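Local coordinates for putative histidine protein kinase (Rhodobacter sphaeroides, PDB 3KYJ), which probably autophosphorylates and hands the phosphate to CheY or CheB, carrying chemoreceptor signals to the flagellar motors, and is represented here by its Hpt phosphotransfer domain, at residues A17-Q22 against K55-V60; E11-Y16 against A111-V116; G78-R81 against P86-G89; L31-A36 against A41-P46. All blocks are in the same frame, centred on the assembly; numbering follows the deposited sequence.

Contact 1. Residues A17-Q22 against K55-V60; sequences ADDGAQ and KGNSRV
Asp19 and Asn57 reach toward each other from helices 10-35 and 40-60 and join them through one direct hydrogen bond and one water. In the direct bond, Asn57 ND2 donates to Asp19 OD2 at 2.9 Å, and at 170° the N-H points almost straight at the oxygen. The oxygen lies in the amide plane, so the donor side is well placed. On the acceptor side ND2 comes to the anti side of the carboxylate and sits 21° out of its plane. Carboxylate and amide planes are turned 54° apart, and the two side chains cross at roughly a right angle. Asp19 CG, anti to its backbone N, and Asn57 CG, anti to its carbonyl carbon, bring both polar groups between the helices.

The second link is a water that donates to Asn57 OD1 at 2.7 Å and, more weakly, to Asp19 OD2. Both ends of the amide are therefore engaged, which would oppose a flip of the Asn57 group.

Van der Waals contact is slight. Asn57 ND2 passes 4.1 Å from Gly20 N, where the backbones come nearest, with the CA atoms of Gly20 and Asn57 7.4 Å apart. Within helix 40-60, Ser58 OG turns back to donate to Lys55 O at 2.8 Å.

This buried crosslink joins two helices of the Hpt bundle; one of them, helix 40-60, also carries His52, the predicted phosphorylation site. Apolar side chains of the other protein chain pack on Asp19 and Asn57. Helix 64-82 flanks the far side, where Glu74 and Glu67 form salt bridges with Lys55 and Arg59, while Ala17 and Ala21 touch Ala110 and Arg103 of helix 89-112.

Contact 2. Residues E11-Y16 against A111-V116; sequences EIWALY and ASRADV
Trp13 carries CG anti to its carbonyl carbon (chi1 -78°), and Arg113 has the same first-torsion arrangement followed by a chain extended from CG to NE; together these lay the arginine along one face of the indole. The motif is a CH-pi contact in the Hpt helical bundle, with the arginine lying over the indole face, and it joins the start of helix 10-35 to the positive-phi residue that follows helix 89-112. Arg113 CA stands 3.5 Å from the centroid of the six-membered ring of Trp13, 15° off the normal. From there the chain runs on across the ring: Arg113 CB is 3.6 Å from Trp13 CE2, and Arg113 CD is 3.7 Å from Trp13 CD1. The guanidinium, only 12° from the ring plane, brings NE to 3.9 Å from Trp13 CG. Its NH2 forms a salt bridge with Asp10, which helps hold the arm flat. An alanine in place of Trp13 would probably leave the aliphatic part of Arg113 without its backing surface and freer to swing. Around the arginine, Ser112 OG accepts from Ala114 N at 3.2 Å in an ST turn, while the carbonyl between them, Arg113 O, lies 3.5 Å from Trp13 CZ2.

Contact 3. Residues G78-R81 against P86-G89; sequences GLVR and PMDG
Pro86 O accepts a weak hydrogen bond from Asp88 N at 2.9 Å and has the methyl Val80 CG2 4.0 Å away. That bond closes an inverse gamma turn centred on Met87, a tight bend in the loop that carries the chain from helix 64-82 into helix 89-112. Val80 points at this bend from the helix, and both its methyls take part. CG2, anti to the carbonyl carbon, meets Met87 CE at 3.9 Å; CG1, anti to the backbone N (chi1 176°), sits 4.0 Å from Met87 CB. The methionine chain is bent at chi2 and chi3, which folds its methyl back to the valine; the two side chains lie nearly perpendicular. Met87 was modelled in two conformers, so the CE contact holds for the one described. An alanine at Val80 would probably open a gap beside the turn and take from the Met87 methyl one of the walls that hold it.

Past the bend, Asp88 is the N-cap of helix 89-112: its OD1 accepts from Ile91 N and weakly from Glu90 N, while OD2 pairs with Lys131. Val44 and Leu47 of helix 40-60 also pack on Met87. With Val80 the loop shares apolar packing and no hydrogen bond; Leu79 and Val85 add a backbone one, while Pro86 O and Asp88 OD1 serve the turn and the start of the next helix.

Contact 4. Residues L31-A36 against A41-P46; sequences LLALQA and AAHVGP
His43 is the residue of segment 41-46 that meets Ala33 and Leu34, near the turn where helix 10-35 ends and helix 40-60 begins. Two residues before it, Ala41 has its backbone N bonded to Asp39 OD2 of that short connection. His43 then points at the first helix with CG anti to its carbonyl carbon (chi1 -67°). Its imidazole presents a face to Ala33: the CB methyl lies 3.7 Å from the ring centroid, 30° off the normal, a CH-pi contact displaced toward the CE1-NE2 side, with CE1 3.3 Å from that same Ala33 CB. Leu34 works on the root of the side chain, with CD2 3.9 Å from His43 CB, the leucine and histidine running antiparallel alongside one another. The NE2 end of the ring is hydrogen-bonded to Glu38 OE1, which helps fix the ring's rotation and might favour a charged imidazole. Val44 follows, packing on Val80 and Arg81 of helix 64-82. At Gly45 and Pro46 the helix kinks, neither N bonding to the preceding turn. The contact thus closes the hairpin of helices 10-35 and 40-60; Ser30 extends it to His43 and Pro46, and on the other flank Leu31 packs on Leu95 and Leu96 of helix 89-112.

The four contacts fall at two ends of the helical bundle. Contacts 1 and 2, with centres 9 Å apart, adjoin along helix 10-35, where Val60 CG1 packs 4.0 Å from Ile12 CD1; the other protein chain reaches residues of both. Contacts 3 and 4, with centres 11 Å apart, meet at the far end, where Met87 CG is 3.9 Å from Leu34 CD1. The bound sodium ion is about 8 Å from the side chains of Met87 and Leu34. Contacts 2 and 3 are the most distant pair, 31 Å between centres. The predicted phosphorylation site, His52, falls in sequence between segments 41-46 and 55-60, the parts of helix 40-60 used by contacts 4 and 1.

Contact 1. Residues A17-Q22 against K55-V60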
loop_
_atom_site.group_PDB
_atom_site.type_symbol
_atom_site.label_atom_id
_atom_site.label_comp_id
_atom_site.label_asym_id
_atom_site.label_seq_id
_atom_site.Cartn_x
_atom_site.Cartn_y
_atom_site.Cartn_z
ATOM N N ALA A 17 -5.204 8.536 -10.392
ATOM C CA ALA A 17 -6.293 8.179 -11.284
ATOM C C ALA A 17 -5.988 6.895 -12.054
ATOM O O ALA A 17 -6.862 6.041 -12.205
ATOM C CB ALA A 17 -6.586 9.339 -12.231
ATOM N N ASP A 18 -4.758 6.756 -12.534
ATOM C CA ASP A 18 -4.385 5.617 -13.360
ATOM C C ASP A 18 -4.309 4.351 -12.515
ATOM O O ASP A 18 -4.925 3.368 -12.845
ATOM C CB ASP A 18 -3.046 5.871 -14.057
ATOM C CG ASP A 18 -2.700 4.803 -15.072
ATOM O OD1 ASP A 18 -3.595 4.029 -15.460
ATOM O OD2 ASP A 18 -1.530 4.752 -15.500
ATOM N N ASP A 19 -3.547 4.391 -11.427
ATOM C CA ASP A 19 -3.390 3.235 -10.530
ATOM C C ASP A 19 -4.740 2.872 -9.897
ATOM O O ASP A 19 -5.059 1.696 -9.728
ATOM C CB ASP A 19 -2.348 3.584 -9.456
ATOM C CG ASP A 19 -1.649 2.373 -8.891
ATOM O OD1 ASP A 19 -0.663 1.920 -9.493
ATOM O OD2 ASP A 19 -2.053 1.887 -7.828
ATOM N N GLY A 20 -5.556 3.876 -9.595
ATOM C CA GLY A 20 -6.869 3.620 -9.027
ATOM C C GLY A 20 -7.771 2.899 -9.998
ATOM O O GLY A 20 -8.492 1.983 -9.612
ATOM N N ALA A 21 -7.710 3.289 -11.269
ATOM C CA ALA A 21 -8.525 2.624 -12.278
ATOM C C ALA A 21 -8.108 1.166 -12.449
ATOM O O ALA A 21 -8.962 0.305 -12.611
ATOM C CB ALA A 21 -8.446 3.353 -13.607
ATOM N N GLN A 22 -6.805 0.895 -12.433
ATOM C CA GLN A 22 -6.317 -0.489 -12.514
ATOM C C GLN A 22 -6.797 -1.311 -11.322
ATOM O O GLN A 22 -7.240 -2.438 -11.478
ATOM C CB GLN A 22 -4.789 -0.523 -12.598
ATOM C CG GLN A 22 -4.238 0.040 -13.900
ATOM C CD GLN A 22 -4.685 -0.752 -15.127
ATOM O OE1 GLN A 22 -4.674 -1.989 -15.131
ATOM N NE2 GLN A 22 -5.076 -0.039 -16.179
ATOM N N LYS A 55 -7.254 1.539 -1.205
ATOM C CA LYS A 55 -7.228 2.145 0.108
ATOM C C LYS A 55 -5.912 2.881 0.389
ATOM O O LYS A 55 -5.913 4.038 0.822
ATOM C CB LYS A 55 -7.458 1.078 1.171
ATOM C CG LYS A 55 -7.589 1.624 2.574
ATOM C CD LYS A 55 -7.580 0.549 3.682
ATOM C CE LYS A 55 -6.165 0.067 3.944
ATOM N NZ LYS A 55 -6.081 -0.772 5.176
ATOM N N GLY A 56 -4.789 2.218 0.174
ATOM C CA GLY A 56 -3.498 2.841 0.413
ATOM C C GLY A 56 -3.248 4.066 -0.449
ATOM O O GLY A 56 -2.660 5.036 -0.000
ATOM N N ASN A 57 -3.718 4.020 -1.690
ATOM C CA ASN A 57 -3.559 5.140 -2.612
ATOM C C ASN A 57 -4.308 6.373 -2.083
ATOM O O ASN A 57 -3.812 7.488 -2.108
ATOM C CB ASN A 57 -4.089 4.760 -4.009
ATOM C CG ASN A 57 -3.185 3.793 -4.769
ATOM O OD1 ASN A 57 -2.156 3.330 -4.268
ATOM N ND2 ASN A 57 -3.581 3.484 -5.988
ATOM N N SER A 58 -5.526 6.150 -1.599
ATOM C CA SER A 58 -6.317 7.248 -1.083
ATOM C C SER A 58 -5.697 7.793 0.200
ATOM O O SER A 58 -5.729 9.003 0.442
ATOM C CB SER A 58 -7.766 6.808 -0.858
ATOM O OG SER A 58 -7.910 5.891 0.224
ATOM N N ARG A 59 -5.114 6.916 1.011
ATOM C CA ARG A 59 -4.447 7.349 2.223
ATOM C C ARG A 59 -3.246 8.254 1.913
ATOM O O ARG A 59 -3.039 9.237 2.615
ATOM C CB ARG A 59 -4.041 6.138 3.058
ATOM C CG ARG A 59 -3.307 6.489 4.357
ATOM C CD ARG A 59 -2.865 5.223 5.100
ATOM N NE ARG A 59 -4.017 4.405 5.463
ATOM C CZ ARG A 59 -3.969 3.141 5.882
ATOM N NH1 ARG A 59 -2.804 2.506 5.998
ATOM N NH2 ARG A 59 -5.097 2.501 6.178
ATOM N N VAL A 60 -2.462 7.935 0.878
ATOM C CA VAL A 60 -1.302 8.749 0.491
ATOM C C VAL A 60 -1.697 10.213 0.308
ATOM O O VAL A 60 -0.943 11.113 0.668
ATOM C CB VAL A 60 -0.631 8.187 -0.828
ATOM C CG1 VAL A 60 0.343 9.214 -1.474
ATOM C CG2 VAL A 60 0.118 6.927 -0.532
HETATM O O HOH W 1 -0.038 2.666 -5.840
#

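Contact 2. Residues E11-Y16 against A111-V116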
loop_
_atom_site.group_PDB
_atom_site.type_symbol
_atom_site.label_atom_id
_atom_site.label_comp_id
_atom_site.label_asym_id
_atom_site.label_seq_id
_atom_site.Cartn_x
_atom_site.Cartn_y
_atom_site.Cartn_z
ATOM N N GLU A 11 1.815 15.034 -11.321
ATOM C CA GLU A 11 2.175 13.641 -11.523
ATOM C C GLU A 11 1.495 12.703 -10.520
ATOM O O GLU A 11 1.025 11.647 -10.893
ATOM C CB GLU A 11 3.702 13.464 -11.472
ATOM C CG GLU A 11 4.138 12.045 -11.798
ATOM C CD GLU A 11 5.647 11.807 -11.674
ATOM O OE1 GLU A 11 6.413 12.745 -11.365
ATOM O OE2 GLU A 11 6.066 10.651 -11.881
ATOM N N ILE A 12 1.412 13.087 -9.256
ATOM C CA ILE A 12 0.827 12.181 -8.281
ATOM C C ILE A 12 -0.681 12.070 -8.474
ATOM O O ILE A 12 -1.238 10.995 -8.305
ATOM C CB ILE A 12 1.224 12.541 -6.829
ATOM C CG1 ILE A 12 0.852 11.388 -5.891
ATOM C CG2 ILE A 12 0.579 13.840 -6.371
ATOM C CD1 ILE A 12 1.542 11.443 -4.534
ATOM N N TRP A 13 -1.343 13.153 -8.878
ATOM C CA TRP A 13 -2.771 13.060 -9.156
ATOM C C TRP A 13 -3.055 12.209 -10.403
ATOM O O TRP A 13 -4.030 11.468 -10.436
ATOM C CB TRP A 13 -3.425 14.457 -9.233
ATOM C CG TRP A 13 -3.659 15.003 -7.873
ATOM C CD1 TRP A 13 -2.923 15.949 -7.222
ATOM C CD2 TRP A 13 -4.665 14.579 -6.953
ATOM N NE1 TRP A 13 -3.426 16.153 -5.964
ATOM C CE2 TRP A 13 -4.487 15.311 -5.773
ATOM C CE3 TRP A 13 -5.696 13.634 -7.013
ATOM C CZ2 TRP A 13 -5.323 15.156 -4.665
ATOM C CZ3 TRP A 13 -6.534 13.496 -5.913
ATOM C CH2 TRP A 13 -6.330 14.251 -4.751
ATOM N N ALA A 14 -2.193 12.304 -11.414
ATOM C CA ALA A 14 -2.314 11.461 -12.598
ATOM C C ALA A 14 -2.163 9.990 -12.219
ATOM O O ALA A 14 -2.917 9.139 -12.669
ATOM C CB ALA A 14 -1.283 11.840 -13.631
ATOM N N LEU A 15 -1.183 9.703 -11.369
ATOM C CA LEU A 15 -0.945 8.338 -10.930
ATOM C C LEU A 15 -2.096 7.823 -10.064
ATOM O O LEU A 15 -2.481 6.667 -10.160
ATOM C CB LEU A 15 0.379 8.264 -10.183
ATOM C CG LEU A 15 0.751 6.883 -9.689
ATOM C CD1 LEU A 15 0.902 5.953 -10.898
ATOM C CD2 LEU A 15 2.056 6.960 -8.893
ATOM N N TYR A 16 -2.652 8.677 -9.223
ATOM C CA TYR A 16 -3.810 8.277 -8.426
ATOM C C TYR A 16 -4.948 7.802 -9.323
ATOM O O TYR A 16 -5.579 6.782 -9.073
ATOM C CB TYR A 16 -4.241 9.456 -7.561
ATOM C CG TYR A 16 -5.560 9.313 -6.862
ATOM C CD1 TYR A 16 -5.696 8.514 -5.725
ATOM C CD2 TYR A 16 -6.669 10.035 -7.309
ATOM C CE1 TYR A 16 -6.920 8.417 -5.069
ATOM C CE2 TYR A 16 -7.882 9.925 -6.679
ATOM C CZ TYR A 16 -7.998 9.135 -5.564
ATOM O OH TYR A 16 -9.219 9.079 -4.936
ATOM N N ALA A 111 -10.411 14.788 -10.077
ATOM C CA ALA A 111 -10.647 16.003 -10.841
ATOM C C ALA A 111 -10.703 17.234 -9.927
ATOM O O ALA A 111 -10.257 18.322 -10.301
ATOM C CB ALA A 111 -11.939 15.874 -11.631
ATOM N N SER A 112 -11.231 17.052 -8.726
ATOM C CA SER A 112 -11.249 18.086 -7.704
ATOM C C SER A 112 -9.925 18.176 -6.941
ATOM O O SER A 112 -9.678 19.157 -6.253
ATOM C CB SER A 112 -12.343 17.808 -6.687
ATOM O OG SER A 112 -12.036 16.619 -5.974
ATOM N N ARG A 113 -9.081 17.153 -7.052
ATOM C CA ARG A 113 -7.879 17.021 -6.219
ATOM C C ARG A 113 -8.194 17.240 -4.737
ATOM O O ARG A 113 -7.421 17.846 -3.990
ATOM C CB ARG A 113 -6.767 17.955 -6.710
ATOM C CG ARG A 113 -6.399 17.728 -8.145
ATOM C CD ARG A 113 -5.177 18.528 -8.549
ATOM N NE ARG A 113 -4.753 18.184 -9.897
ATOM C CZ ARG A 113 -3.608 18.565 -10.447
ATOM N NH1 ARG A 113 -2.751 19.306 -9.758
ATOM N NH2 ARG A 113 -3.322 18.189 -11.683
ATOM N N ALA A 114 -9.343 16.707 -4.317
ATOM C CA ALA A 114 -9.782 16.797 -2.926
ATOM C C ALA A 114 -10.660 15.610 -2.571
ATOM O O ALA A 114 -11.116 14.902 -3.455
ATOM C CB ALA A 114 -10.543 18.101 -2.683
ATOM N N ASP A 115 -10.890 15.423 -1.278
ATOM C CA ASP A 115 -11.727 14.324 -0.790
ATOM C C ASP A 115 -13.175 14.577 -1.188
ATOM O O ASP A 115 -13.570 15.698 -1.507
ATOM C CB ASP A 115 -11.568 14.187 0.723
ATOM C CG ASP A 115 -11.905 12.799 1.259
ATOM O OD1 ASP A 115 -12.221 11.857 0.497
ATOM O OD2 ASP A 115 -11.824 12.671 2.497
ATOM N N VAL A 116 -13.970 13.516 -1.176
ATOM C CA VAL A 116 -15.375 13.605 -1.545
ATOM C C VAL A 116 -16.165 13.907 -0.320
ATOM O O VAL A 116 -15.688 13.697 0.807
ATOM C CB VAL A 116 -15.920 12.259 -2.079
ATOM C CG1 VAL A 116 -15.248 11.899 -3.360
ATOM C CG2 VAL A 116 -15.734 11.164 -1.043
#

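Contact 3. Residues G78-R81 against P86-G89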
loop_
_atom_site.group_PDB
_atom_site.type_symbol
_atom_site.label_atom_id
_atom_site.label_comp_id
_atom_site.label_asym_id
_atom_site.label_seq_id
_atom_site.Cartn_x
_atom_site.Cartn_y
_atom_site.Cartn_z
ATOM N N GLY A 78 -11.650 -9.404 4.380
ATOM C CA GLY A 78 -10.814 -10.049 5.379
ATOM C C GLY A 78 -11.529 -11.103 6.223
ATOM O O GLY A 78 -10.916 -12.090 6.637
ATOM N N LEU A 79 -12.820 -10.918 6.479
ATOM C CA LEU A 79 -13.583 -11.926 7.225
ATOM C C LEU A 79 -13.651 -13.227 6.432
ATOM O O LEU A 79 -13.581 -14.316 7.004
ATOM C CB LEU A 79 -15.006 -11.470 7.493
ATOM C CG LEU A 79 -15.204 -10.328 8.488
ATOM C CD1 LEU A 79 -16.673 -9.949 8.492
ATOM C CD2 LEU A 79 -14.738 -10.743 9.875
ATOM N N VAL A 80 -13.835 -13.110 5.122
ATOM C CA VAL A 80 -13.805 -14.283 4.222
ATOM C C VAL A 80 -12.419 -14.917 4.226
ATOM O O VAL A 80 -12.278 -16.135 4.366
ATOM C CB VAL A 80 -14.197 -13.907 2.776
ATOM C CG1 VAL A 80 -14.058 -15.109 1.865
ATOM C CG2 VAL A 80 -15.623 -13.391 2.725
ATOM N N ARG A 81 -11.386 -14.094 4.078
ATOM C CA ARG A 81 -10.036 -14.620 3.917
ATOM C C ARG A 81 -9.518 -15.243 5.215
ATOM O O ARG A 81 -8.854 -16.284 5.176
ATOM C CB ARG A 81 -9.088 -13.509 3.441
ATOM C CG ARG A 81 -7.716 -14.021 3.024
ATOM C CD ARG A 81 -6.746 -12.881 2.800
ATOM N NE ARG A 81 -6.419 -12.218 4.060
ATOM C CZ ARG A 81 -5.619 -11.165 4.160
ATOM N NH1 ARG A 81 -5.064 -10.660 3.074
ATOM N NH2 ARG A 81 -5.370 -10.628 5.344
ATOM N N PRO A 86 -18.053 -17.501 4.493
ATOM C CA PRO A 86 -18.145 -17.751 3.049
ATOM C C PRO A 86 -18.384 -16.490 2.213
ATOM O O PRO A 86 -19.050 -15.544 2.665
ATOM C CB PRO A 86 -19.364 -18.690 2.932
ATOM C CG PRO A 86 -19.525 -19.278 4.280
ATOM C CD PRO A 86 -19.114 -18.193 5.236
ATOM N N MET A 87 -17.803 -16.489 1.023
ATOM C CA MET A 87 -17.987 -15.406 0.061
ATOM C C MET A 87 -19.347 -15.585 -0.601
ATOM O O MET A 87 -19.460 -15.999 -1.763
ATOM C CB MET A 87 -16.846 -15.406 -0.969
ATOM C CG MET A 87 -16.948 -14.341 -2.094
ATOM S SD MET A 87 -16.999 -12.606 -1.583
ATOM C CE MET A 87 -15.321 -12.317 -1.007
ATOM N N ASP A 88 -20.393 -15.279 0.159
ATOM C CA ASP A 88 -21.745 -15.520 -0.321
ATOM C C ASP A 88 -22.202 -14.472 -1.326
ATOM O O ASP A 88 -21.512 -13.469 -1.574
ATOM C CB ASP A 88 -22.732 -15.679 0.855
ATOM C CG ASP A 88 -23.038 -14.372 1.576
ATOM O OD1 ASP A 88 -23.062 -13.298 0.947
ATOM O OD2 ASP A 88 -23.277 -14.448 2.801
ATOM N N GLY A 89 -23.363 -14.710 -1.909
ATOM C CA GLY A 89 -23.869 -13.890 -2.982
ATOM C C GLY A 89 -24.108 -12.459 -2.524
ATOM O O GLY A 89 -23.973 -11.534 -3.312
#

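Contact 4. Residues L31-A36 against A41-P46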
loop_
_atom_site.group_PDB
_atom_site.type_symbol
_atom_site.label_atom_id
_atom_site.label_comp_id
_atom_site.label_asym_id
_atom_site.label_seq_id
_atom_site.Cartn_x
_atom_site.Cartn_y
_atom_site.Cartn_z
ATOM N N LEU A 31 -14.976 -9.816 -8.799
ATOM C CA LEU A 31 -16.370 -9.908 -8.362
ATOM C C LEU A 31 -17.272 -10.458 -9.468
ATOM O O LEU A 31 -18.144 -11.294 -9.217
ATOM C CB LEU A 31 -16.841 -8.533 -7.911
ATOM C CG LEU A 31 -16.172 -8.041 -6.619
ATOM C CD1 LEU A 31 -16.508 -6.570 -6.378
ATOM C CD2 LEU A 31 -16.623 -8.883 -5.434
ATOM N N LEU A 32 -17.027 -10.032 -10.706
ATOM C CA LEU A 32 -17.817 -10.535 -11.831
ATOM C C LEU A 32 -17.505 -12.009 -12.072
ATOM O O LEU A 32 -18.397 -12.768 -12.410
ATOM C CB LEU A 32 -17.577 -9.708 -13.099
ATOM C CG LEU A 32 -18.158 -8.283 -13.062
ATOM C CD1 LEU A 32 -17.766 -7.528 -14.290
ATOM C CD2 LEU A 32 -19.675 -8.282 -12.893
ATOM N N ALA A 33 -16.255 -12.415 -11.886
ATOM C CA ALA A 33 -15.910 -13.828 -11.994
ATOM C C ALA A 33 -16.638 -14.658 -10.935
ATOM O O ALA A 33 -17.150 -15.748 -11.243
ATOM C CB ALA A 33 -14.385 -14.012 -11.916
ATOM N N LEU A 34 -16.742 -14.127 -9.713
ATOM C CA LEU A 34 -17.449 -14.823 -8.649
ATOM C C LEU A 34 -18.936 -14.914 -8.970
ATOM O O LEU A 34 -19.578 -15.939 -8.772
ATOM C CB LEU A 34 -17.215 -14.126 -7.306
ATOM C CG LEU A 34 -15.793 -14.246 -6.757
ATOM C CD1 LEU A 34 -15.609 -13.312 -5.570
ATOM C CD2 LEU A 34 -15.451 -15.699 -6.384
ATOM N N GLN A 35 -19.481 -13.839 -9.504
ATOM C CA GLN A 35 -20.881 -13.823 -9.862
ATOM C C GLN A 35 -21.175 -14.836 -10.962
ATOM O O GLN A 35 -22.271 -15.381 -11.023
ATOM C CB GLN A 35 -21.257 -12.410 -10.302
ATOM C CG GLN A 35 -22.710 -12.145 -10.373
ATOM C CD GLN A 35 -22.968 -10.685 -10.660
ATOM O OE1 GLN A 35 -22.483 -10.148 -11.651
ATOM N NE2 GLN A 35 -23.710 -10.029 -9.779
ATOM N N ALA A 36 -20.193 -15.107 -11.813
ATOM C CA ALA A 36 -20.369 -16.071 -12.896
ATOM C C ALA A 36 -20.130 -17.522 -12.443
ATOM O O ALA A 36 -20.252 -18.452 -13.241
ATOM C CB ALA A 36 -19.452 -15.732 -14.037
ATOM N N ALA A 41 -11.587 -19.385 -4.122
ATOM C CA ALA A 41 -10.181 -19.685 -3.911
ATOM C C ALA A 41 -9.302 -18.908 -4.880
ATOM O O ALA A 41 -8.200 -18.538 -4.541
ATOM C CB ALA A 41 -9.921 -21.198 -4.040
ATOM N N ALA A 42 -9.791 -18.690 -6.095
ATOM C CA ALA A 42 -9.016 -18.011 -7.134
ATOM C C ALA A 42 -9.123 -16.492 -7.067
ATOM O O ALA A 42 -8.333 -15.787 -7.689
ATOM C CB ALA A 42 -9.472 -18.487 -8.521
ATOM N N HIS A 43 -10.102 -15.995 -6.327
ATOM C CA HIS A 43 -10.450 -14.575 -6.445
ATOM C C HIS A 43 -10.367 -13.755 -5.171
ATOM O O HIS A 43 -10.259 -12.534 -5.260
ATOM C CB HIS A 43 -11.833 -14.442 -7.060
ATOM C CG HIS A 43 -11.878 -14.896 -8.477
ATOM N ND1 HIS A 43 -11.263 -14.197 -9.494
ATOM C CD2 HIS A 43 -12.370 -16.027 -9.037
ATOM C CE1 HIS A 43 -11.418 -14.855 -10.630
ATOM N NE2 HIS A 43 -12.081 -15.969 -10.379
ATOM N N VAL A 44 -10.406 -14.374 -3.992
ATOM C CA VAL A 44 -10.412 -13.575 -2.758
ATOM C C VAL A 44 -9.075 -12.839 -2.557
ATOM O O VAL A 44 -9.053 -11.695 -2.122
ATOM C CB VAL A 44 -10.837 -14.442 -1.533
ATOM C CG1 VAL A 44 -10.617 -13.712 -0.201
ATOM C CG2 VAL A 44 -12.309 -14.814 -1.669
ATOM N N GLY A 45 -7.964 -13.471 -2.914
ATOM C CA GLY A 45 -6.670 -12.817 -2.837
ATOM C C GLY A 45 -6.561 -11.609 -3.746
ATOM O O GLY A 45 -6.247 -10.516 -3.282
ATOM N N PRO A 46 -6.835 -11.783 -5.044
ATOM C CA PRO A 46 -6.816 -10.651 -5.972
ATOM C C PRO A 46 -7.769 -9.541 -5.549
ATOM O O PRO A 46 -7.440 -8.369 -5.673
ATOM C CB PRO A 46 -7.237 -11.285 -7.301
ATOM C CG PRO A 46 -6.745 -12.732 -7.205
ATOM C CD PRO A 46 -6.884 -13.086 -5.749
#